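Local coordinates for peptide ABC transporter, peptide-binding protein (Enterococcus faecalis, PDB 3O6P) that probably captures peptides for uptake by an ABC transporter, this chain being one fragment from the later part of the family 5 solute-binding protein, at residues L99-L104 / F150-G155; A185-F190 / K214-D219. All coordinates share one frame; numbering follows the deposited sequence. Where two conformers were deposited one is given.

Contact 1 (L99-L104 / F150-G155); sequences LTMDIL and FDAVIG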
ATOM      1  N   LEU A  99     -19.531   0.193  -6.528  1.00 16.02           N
ATOM      2  CA  LEU A  99     -18.320  -0.578  -6.737  1.00 14.83           C
ATOM      3  C   LEU A  99     -18.480  -1.925  -6.036  1.00 15.58           C
ATOM      4  O   LEU A  99     -18.925  -1.955  -4.894  1.00 16.48           O
ATOM      5  CB  LEU A  99     -17.124   0.182  -6.132  1.00 14.93           C
ATOM      6  CG  LEU A  99     -15.773  -0.532  -6.165  1.00 15.56           C
ATOM      7  CD1 LEU A  99     -15.377  -0.840  -7.617  1.00 18.41           C
ATOM      8  CD2 LEU A  99     -14.707   0.296  -5.443  1.00 17.86           C
ATOM      9  N   THR A 100     -18.126  -3.020  -6.713  1.00 15.57           N
ATOM     10  CA  THR A 100     -18.054  -4.333  -6.081  1.00 16.53           C
ATOM     11  C   THR A 100     -16.625  -4.783  -6.281  1.00 16.43           C
ATOM     12  O   THR A 100     -16.099  -4.788  -7.404  1.00 17.28           O
ATOM     13  CB  THR A 100     -19.056  -5.356  -6.678  1.00 17.93           C
ATOM     14  OG1 THR A 100     -20.384  -4.917  -6.390  1.00 19.94           O
ATOM     15  CG2 THR A 100     -18.867  -6.736  -6.051  1.00 20.51           C
HETATM   16  N   MSE A 101     -15.953  -5.046  -5.168  1.00 15.36           N
HETATM   17  CA  MSE A 101     -14.529  -5.385  -5.231  1.00 15.13           C
HETATM   18  C   MSE A 101     -14.214  -6.589  -4.383  1.00 15.03           C
HETATM   19  O   MSE A 101     -14.735  -6.731  -3.283  1.00 14.92           O
HETATM   20  CB  MSE A 101     -13.670  -4.202  -4.794  1.00 15.37           C
HETATM   21  CG  MSE A 101     -13.933  -3.724  -3.377  1.00 15.00           C
HETATM   22 SE   MSE A 101     -12.749  -2.240  -2.873  0.75 14.21          SE
HETATM   23  CE  MSE A 101     -11.110  -3.240  -2.772  1.00 16.11           C
ATOM     24  N   ASP A 102     -13.334  -7.443  -4.894  1.00 14.90           N
ATOM     25  CA  ASP A 102     -12.907  -8.623  -4.173  1.00 15.22           C
ATOM     26  C   ASP A 102     -11.512  -8.389  -3.601  1.00 14.69           C
ATOM     27  O   ASP A 102     -10.662  -7.818  -4.274  1.00 17.12           O
ATOM     28  CB  ASP A 102     -12.871  -9.823  -5.132  1.00 16.52           C
ATOM     29  CG  ASP A 102     -12.568 -11.119  -4.423  1.00 18.90           C
ATOM     30  OD1 ASP A 102     -13.406 -11.565  -3.613  1.00 22.18           O
ATOM     31  OD2 ASP A 102     -11.501 -11.712  -4.702  1.00 22.41           O
ATOM     32  N   ILE A 103     -11.259  -8.852  -2.381  1.00 14.04           N
ATOM     33  CA  ILE A 103      -9.899  -8.809  -1.841  1.00 13.45           C
ATOM     34  C   ILE A 103      -9.348 -10.238  -1.785  1.00 13.70           C
ATOM     35  O   ILE A 103      -9.847 -11.080  -1.034  1.00 14.35           O
ATOM     36  CB  ILE A 103      -9.821  -8.202  -0.412  1.00 14.49           C
ATOM     37  CG1 ILE A 103     -10.556  -6.870  -0.332  1.00 14.89           C
ATOM     38  CG2 ILE A 103      -8.330  -8.049   0.032  1.00 13.81           C
ATOM     39  CD1 ILE A 103     -10.670  -6.344   1.097  1.00 15.55           C
ATOM     40  N   LEU A 104      -8.321 -10.492  -2.585  1.00 12.69           N
ATOM     41  CA  LEU A 104      -7.618 -11.759  -2.580  1.00 13.27           C
ATOM     42  C   LEU A 104      -6.664 -11.758  -1.382  1.00 13.42           C
ATOM     43  O   LEU A 104      -6.020 -10.748  -1.106  1.00 12.99           O
ATOM     44  CB  LEU A 104      -6.844 -11.866  -3.888  1.00 13.66           C
ATOM     45  CG  LEU A 104      -6.016 -13.104  -4.185  1.00 14.88           C
ATOM     46  CD1 LEU A 104      -6.931 -14.336  -4.321  1.00 17.03           C
ATOM     47  CD2 LEU A 104      -5.217 -12.838  -5.480  1.00 17.34           C
ATOM     48  N   PHE A 150      -7.585 -10.271  -9.828  1.00 15.59           N
ATOM     49  CA  PHE A 150      -7.945  -9.758  -8.495  1.00 14.66           C
ATOM     50  C   PHE A 150      -8.377  -8.305  -8.665  1.00 14.42           C
ATOM     51  O   PHE A 150      -8.049  -7.671  -9.669  1.00 15.01           O
ATOM     52  CB  PHE A 150      -6.748  -9.829  -7.510  1.00 14.84           C
ATOM     53  CG  PHE A 150      -5.611  -8.902  -7.866  1.00 13.43           C
ATOM     54  CD1 PHE A 150      -5.555  -7.630  -7.316  1.00 12.94           C
ATOM     55  CD2 PHE A 150      -4.575  -9.326  -8.731  1.00 13.06           C
ATOM     56  CE1 PHE A 150      -4.522  -6.728  -7.634  1.00 12.86           C
ATOM     57  CE2 PHE A 150      -3.521  -8.439  -9.044  1.00 12.79           C
ATOM     58  CZ  PHE A 150      -3.498  -7.132  -8.477  1.00 12.33           C
ATOM     59  N   ASP A 151      -9.104  -7.792  -7.674  1.00 13.48           N
ATOM     60  CA  ASP A 151      -9.380  -6.374  -7.565  1.00 13.38           C
ATOM     61  C   ASP A 151      -8.417  -5.768  -6.566  1.00 13.31           C
ATOM     62  O   ASP A 151      -7.727  -4.788  -6.897  1.00 14.18           O
ATOM     63  CB  ASP A 151     -10.828  -6.129  -7.113  1.00 13.97           C
ATOM     64  CG  ASP A 151     -11.839  -6.657  -8.116  1.00 16.32           C
ATOM     65  OD1 ASP A 151     -11.632  -6.501  -9.356  1.00 19.32           O
ATOM     66  OD2 ASP A 151     -12.845  -7.235  -7.670  1.00 18.45           O
ATOM     67  N   ALA A 152      -8.382  -6.332  -5.351  1.00 12.37           N
ATOM     68  CA  ALA A 152      -7.362  -6.007  -4.363  1.00 11.71           C
ATOM     69  C   ALA A 152      -6.667  -7.289  -3.929  1.00 12.49           C
ATOM     70  O   ALA A 152      -7.259  -8.392  -3.998  1.00 12.99           O
ATOM     71  CB  ALA A 152      -7.978  -5.291  -3.152  1.00 11.93           C
ATOM     72  N   VAL A 153      -5.409  -7.175  -3.526  1.00 11.85           N
ATOM     73  CA  VAL A 153      -4.708  -8.350  -2.989  1.00 12.17           C
ATOM     74  C   VAL A 153      -3.847  -7.939  -1.796  1.00 12.46           C
ATOM     75  O   VAL A 153      -3.098  -6.962  -1.863  1.00 13.36           O
ATOM     76  CB  VAL A 153      -3.868  -9.124  -4.056  1.00 11.93           C
ATOM     77  CG1 VAL A 153      -2.814  -8.227  -4.740  1.00 13.61           C
ATOM     78  CG2 VAL A 153      -3.231 -10.412  -3.433  1.00 13.09           C
ATOM     79  N   ILE A 154      -3.968  -8.693  -0.710  1.00 12.70           N
ATOM     80  CA  ILE A 154      -3.149  -8.423   0.493  1.00 12.88           C
ATOM     81  C   ILE A 154      -1.915  -9.297   0.488  1.00 13.91           C
ATOM     82  O   ILE A 154      -1.990 -10.521   0.289  1.00 14.82           O
ATOM     83  CB  ILE A 154      -3.971  -8.594   1.792  1.00 12.24           C
ATOM     84  CG1 ILE A 154      -5.107  -7.543   1.839  1.00 12.38           C
ATOM     85  CG2 ILE A 154      -3.051  -8.458   2.990  1.00 13.86           C
ATOM     86  CD1 ILE A 154      -6.086  -7.719   2.979  1.00 14.41           C
ATOM     87  N   GLY A 155      -0.763  -8.672   0.685  1.00 13.91           N
ATOM     88  CA  GLY A 155       0.494  -9.406   0.769  1.00 14.23           C
ATOM     89  C   GLY A 155       1.456  -8.553   1.552  1.00 13.99           C
ATOM     90  O   GLY A 155       1.062  -7.708   2.327  1.00 14.75           O
TER
HETATM   91  O   HOH W   1     -15.345  -8.082  -8.034  1.00 42.20           O
HETATM   92  O   HOH W   2      -9.434 -10.105  -5.805  1.00 21.46           O

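Contact 2 (A185-F190 / K214-D219); sequences AEFDKF and KTIMGD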
ATOM      1  N   ALA A 185       4.727   8.278 -12.992  1.00 16.08           N
ATOM      2  CA  ALA A 185       5.968   8.712 -13.647  1.00 17.36           C
ATOM      3  C   ALA A 185       6.985   9.347 -12.683  1.00 17.65           C
ATOM      4  O   ALA A 185       8.204   9.107 -12.816  1.00 18.43           O
ATOM      5  CB  ALA A 185       5.665   9.638 -14.832  1.00 17.81           C
ATOM      6  N   GLU A 186       6.518  10.143 -11.730  0.50 17.64           N
ATOM      7  CA  GLU A 186       7.437  10.727 -10.745  0.50 17.01           C
ATOM      8  C   GLU A 186       7.982   9.688  -9.789  0.50 16.58           C
ATOM      9  O   GLU A 186       9.169   9.719  -9.435  0.50 16.52           O
ATOM     10  CB  GLU A 186       6.784  11.881  -9.994  0.50 17.81           C
ATOM     11  CG  GLU A 186       6.833  13.150 -10.807  0.50 20.06           C
ATOM     12  CD  GLU A 186       8.246  13.468 -11.244  0.50 22.27           C
ATOM     13  OE1 GLU A 186       8.527  13.424 -12.462  0.50 24.68           O
ATOM     14  OE2 GLU A 186       9.082  13.750 -10.371  0.50 23.22           O
ATOM     15  N   PHE A 187       7.131   8.745  -9.389  1.00 15.46           N
ATOM     16  CA  PHE A 187       7.625   7.659  -8.555  1.00 14.67           C
ATOM     17  C   PHE A 187       8.757   6.921  -9.274  1.00 14.92           C
ATOM     18  O   PHE A 187       9.859   6.724  -8.690  1.00 15.04           O
ATOM     19  CB  PHE A 187       6.527   6.683  -8.167  1.00 14.12           C
ATOM     20  CG  PHE A 187       7.008   5.608  -7.225  1.00 13.01           C
ATOM     21  CD1 PHE A 187       7.074   5.855  -5.838  1.00 12.82           C
ATOM     22  CD2 PHE A 187       7.412   4.364  -7.717  1.00 15.13           C
ATOM     23  CE1 PHE A 187       7.508   4.892  -4.959  1.00 11.59           C
ATOM     24  CE2 PHE A 187       7.869   3.368  -6.838  1.00 15.19           C
ATOM     25  CZ  PHE A 187       7.928   3.629  -5.454  1.00 13.09           C
ATOM     26  N   ASP A 188       8.509   6.551 -10.541  1.00 15.05           N
ATOM     27  CA  ASP A 188       9.534   5.850 -11.324  1.00 15.56           C
ATOM     28  C   ASP A 188      10.827   6.669 -11.373  1.00 16.44           C
ATOM     29  O   ASP A 188      11.942   6.119 -11.210  1.00 17.37           O
ATOM     30  CB  ASP A 188       9.076   5.620 -12.769  1.00 15.97           C
ATOM     31  CG  ASP A 188       8.236   4.358 -12.951  1.00 17.06           C
ATOM     32  OD1 ASP A 188       7.782   3.729 -11.964  1.00 18.08           O
ATOM     33  OD2 ASP A 188       8.014   4.014 -14.127  1.00 20.69           O
ATOM     34  N   LYS A 189      10.681   7.975 -11.606  1.00 16.55           N
ATOM     35  CA  LYS A 189      11.819   8.876 -11.713  1.00 17.52           C
ATOM     36  C   LYS A 189      12.660   8.795 -10.451  1.00 17.31           C
ATOM     37  O   LYS A 189      13.863   8.601 -10.520  1.00 18.52           O
ATOM     38  CB  LYS A 189      11.359  10.325 -11.949  1.00 17.35           C
ATOM     39  CG  LYS A 189      12.508  11.305 -12.223  1.00 19.57           C
ATOM     40  CD  LYS A 189      12.035  12.732 -12.174  1.00 22.95           C
ATOM     41  CE  LYS A 189      12.016  13.235 -10.737  1.00 25.36           C
ATOM     42  NZ  LYS A 189      11.608  14.661 -10.667  1.00 27.13           N
ATOM     43  N   PHE A 190      12.022   8.933  -9.295  1.00 17.00           N
ATOM     44  CA  PHE A 190      12.754   8.937  -8.029  1.00 17.02           C
ATOM     45  C   PHE A 190      13.389   7.567  -7.716  1.00 17.61           C
ATOM     46  O   PHE A 190      14.576   7.501  -7.338  1.00 17.62           O
ATOM     47  CB  PHE A 190      11.827   9.372  -6.876  1.00 16.49           C
ATOM     48  CG  PHE A 190      11.377  10.817  -6.943  1.00 16.47           C
ATOM     49  CD1 PHE A 190      12.296  11.862  -7.046  1.00 18.05           C
ATOM     50  CD2 PHE A 190      10.015  11.130  -6.811  1.00 15.69           C
ATOM     51  CE1 PHE A 190      11.844  13.220  -7.066  1.00 18.78           C
ATOM     52  CE2 PHE A 190       9.556  12.465  -6.831  1.00 18.19           C
ATOM     53  CZ  PHE A 190      10.480  13.509  -6.965  1.00 18.34           C
ATOM     54  N   LYS A 214       7.269   9.518  -0.433  1.00 10.70           N
ATOM     55  CA  LYS A 214       6.239  10.573  -0.335  1.00 11.25           C
ATOM     56  C   LYS A 214       5.347  10.567  -1.567  1.00 11.72           C
ATOM     57  O   LYS A 214       4.171  10.943  -1.492  1.00 12.87           O
ATOM     58  CB  LYS A 214       6.857  11.951  -0.115  1.00 12.17           C
ATOM     59  CG  LYS A 214       7.561  12.067   1.244  1.00 12.82           C
ATOM     60  CD  LYS A 214       7.930  13.472   1.621  1.00 20.81           C
ATOM     61  CE  LYS A 214       9.113  13.997   0.929  1.00 20.63           C
ATOM     62  NZ  LYS A 214       9.455  15.363   1.547  1.00 22.52           N
ATOM     63  N   THR A 215       5.891  10.148  -2.710  1.00 10.60           N
ATOM     64  CA  THR A 215       5.066  10.137  -3.931  1.00 11.58           C
ATOM     65  C   THR A 215       4.007   9.024  -3.882  1.00 10.98           C
ATOM     66  O   THR A 215       2.822   9.279  -4.095  1.00 12.24           O
ATOM     67  CB  THR A 215       5.940   9.966  -5.174  1.00 11.26           C
ATOM     68  OG1 THR A 215       6.851  11.081  -5.255  1.00 13.41           O
ATOM     69  CG2 THR A 215       5.075   9.929  -6.451  1.00 13.34           C
ATOM     70  N   ILE A 216       4.430   7.809  -3.576  1.00 10.86           N
ATOM     71  CA  ILE A 216       3.471   6.692  -3.538  1.00  9.97           C
ATOM     72  C   ILE A 216       2.479   6.831  -2.390  1.00 10.42           C
ATOM     73  O   ILE A 216       1.315   6.475  -2.540  1.00 10.73           O
ATOM     74  CB  ILE A 216       4.163   5.308  -3.572  1.00  9.64           C
ATOM     75  CG1 ILE A 216       3.131   4.203  -3.844  1.00 10.64           C
ATOM     76  CG2 ILE A 216       5.009   5.063  -2.317  1.00 10.56           C
ATOM     77  CD1 ILE A 216       3.776   2.859  -4.159  1.00  9.93           C
HETATM   78  N   MSE A 217       2.912   7.402  -1.258  1.00  9.70           N
HETATM   79  CA  MSE A 217       1.945   7.648  -0.180  1.00 10.39           C
HETATM   80  C   MSE A 217       1.028   8.804  -0.507  1.00 11.09           C
HETATM   81  O   MSE A 217      -0.149   8.815  -0.094  1.00 12.08           O
HETATM   82  CB  MSE A 217       2.671   7.850   1.144  1.00 10.28           C
HETATM   83  CG  MSE A 217       3.276   6.527   1.632  1.00 11.42           C
HETATM   84 SE   MSE A 217       1.982   5.124   2.051  0.75 11.64          SE
HETATM   85  CE  MSE A 217       1.975   4.169   0.358  1.00 13.40           C
ATOM     86  N   GLY A 218       1.545   9.763  -1.288  1.00 11.74           N
ATOM     87  CA  GLY A 218       0.752  10.952  -1.650  1.00 12.42           C
ATOM     88  C   GLY A 218      -0.389  10.651  -2.605  1.00 13.17           C
ATOM     89  O   GLY A 218      -1.404  11.338  -2.579  1.00 14.05           O
ATOM     90  N   ASP A 219      -0.227   9.647  -3.462  1.00 13.07           N
ATOM     91  CA  ASP A 219      -1.351   9.227  -4.320  1.00 13.94           C
ATOM     92  C   ASP A 219      -1.850   7.825  -3.935  1.00 12.95           C
ATOM     93  O   ASP A 219      -2.582   7.216  -4.684  1.00 13.07           O
ATOM     94  CB  ASP A 219      -1.108   9.399  -5.856  1.00 16.72           C
ATOM     95  CG  ASP A 219      -0.156   8.386  -6.434  1.00 17.17           C
ATOM     96  OD1 ASP A 219       0.518   7.677  -5.645  1.00 20.01           O
ATOM     97  OD2 ASP A 219      -0.083   8.293  -7.694  1.00 17.73           O
TER

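Contact 1 (L99-L104 / F150-G155)
Two parallel neighbours in the mixed sheet meet where I103 pairs with A152 and L104 with V153, a ladder belonging to the alpha/beta part of this solute-binding protein. The rungs run A152 N to D102 O (2.9 Å), L104 N to A152 O (2.7 Å) and I154 N to L104 O (2.9 Å). Just ahead of the ladder a side chain stands in for a backbone acceptor: the D151 carboxylate receives D102 N on OD2 at 2.8 Å (N-H...O 159°), using the lone pair turned away from its other oxygen. A water donates to the same OD2, so two donors help fix the carboxylate. A second water accepts a hydrogen bond from D151 N and lies beside OD2 of D102, whose carboxylate also hydrogen-bonds the hydroxyls of T132 and S134.

L104 and V153 lie side by side on one face, L104 CD2 3.7 Å from V153 CG2. With L104 CG anti to the backbone N (chi1 -179°), L104 CD2 also lies 3.9 Å from F150 CB, the two side chains crossing at about a right angle. On the face bearing I103 and A152, the selenomethionine M101 bends at chi3 to bring CE 3.8 Å from A152 CB, while I103 CG2 reaches I154 CD1 at 3.7 Å. Helix 138-147 packs over L104 and V153; strand 129-136 flanks 99-106, and antiparallel strand 5-11 borders 152-158 on its far side.

Contact 2 (A185-F190 / K214-D219)
E186 makes the first, slight touch, its CB lying 4.4 Å from the CG2 methyl of T215 before the rest of the glutamate turns away. F187 does far more. Its backbone N, hydrogen-bonded to N184 OD1, and its CB both sit over that methyl, with F187 CB 3.9 Å from T215 CG2; T215 CB sits at the edge of the F187 ring, near its plane. Because F187 CG stands anti to the backbone N (chi1 -176°), one side of the ring is carried to I216: CD1 lies 3.7 Å from I216 CB, and CE1 approaches I216 CG2 to 3.6 Å, the two side chains crossing at a slant. F171 also touches both F187 and I216, enlarging this apolar cluster. One turn later F190 meets the other branch of the threonine. T215 OG1 approaches the edge of the F190 ring near its plane, 3.4 Å from CE2; the hydroxyl itself is hydrogen-bonded to the carbonyl of N211, one turn earlier in its own helix. T215 is thus divided between two phenylalanines, its methyl serving F187 and its oxygen bordering F190.

N184 joins the ends of the pair, its ND2 being hydrogen-bonded to OD2 of D219, the first residue past the facing helix. The axes of the short segments approach to 9.3 Å at 159°, nearly antiparallel. Helices 185-195 and 202-218, consecutive in the chain and joined by a short loop, make an alpha-alpha hairpin; between 185-190 and 214-219 the packing rests mainly on T215, I216 and the two phenylalanines, which also touch A212.

The pair illustrates how chemistry follows place in a fold. Contact 1 is mostly buried within the sheet and depends chiefly on backbone hydrogen bonds, with one carboxylate joining them and side chains packed on both faces; contact 2 is partly buried and joins two helices through side chains, without hydrogen bonds between its segments. The separation along the chain differs too: a helix, a strand and a further helix intervene between the partners of contact 1, whereas contact 2 closes a simple hairpin. They share no secondary-structure element. They follow one another in sequence, lie on opposite sides of the chain's centre and do not touch, their nearest atoms being about 12 Å apart.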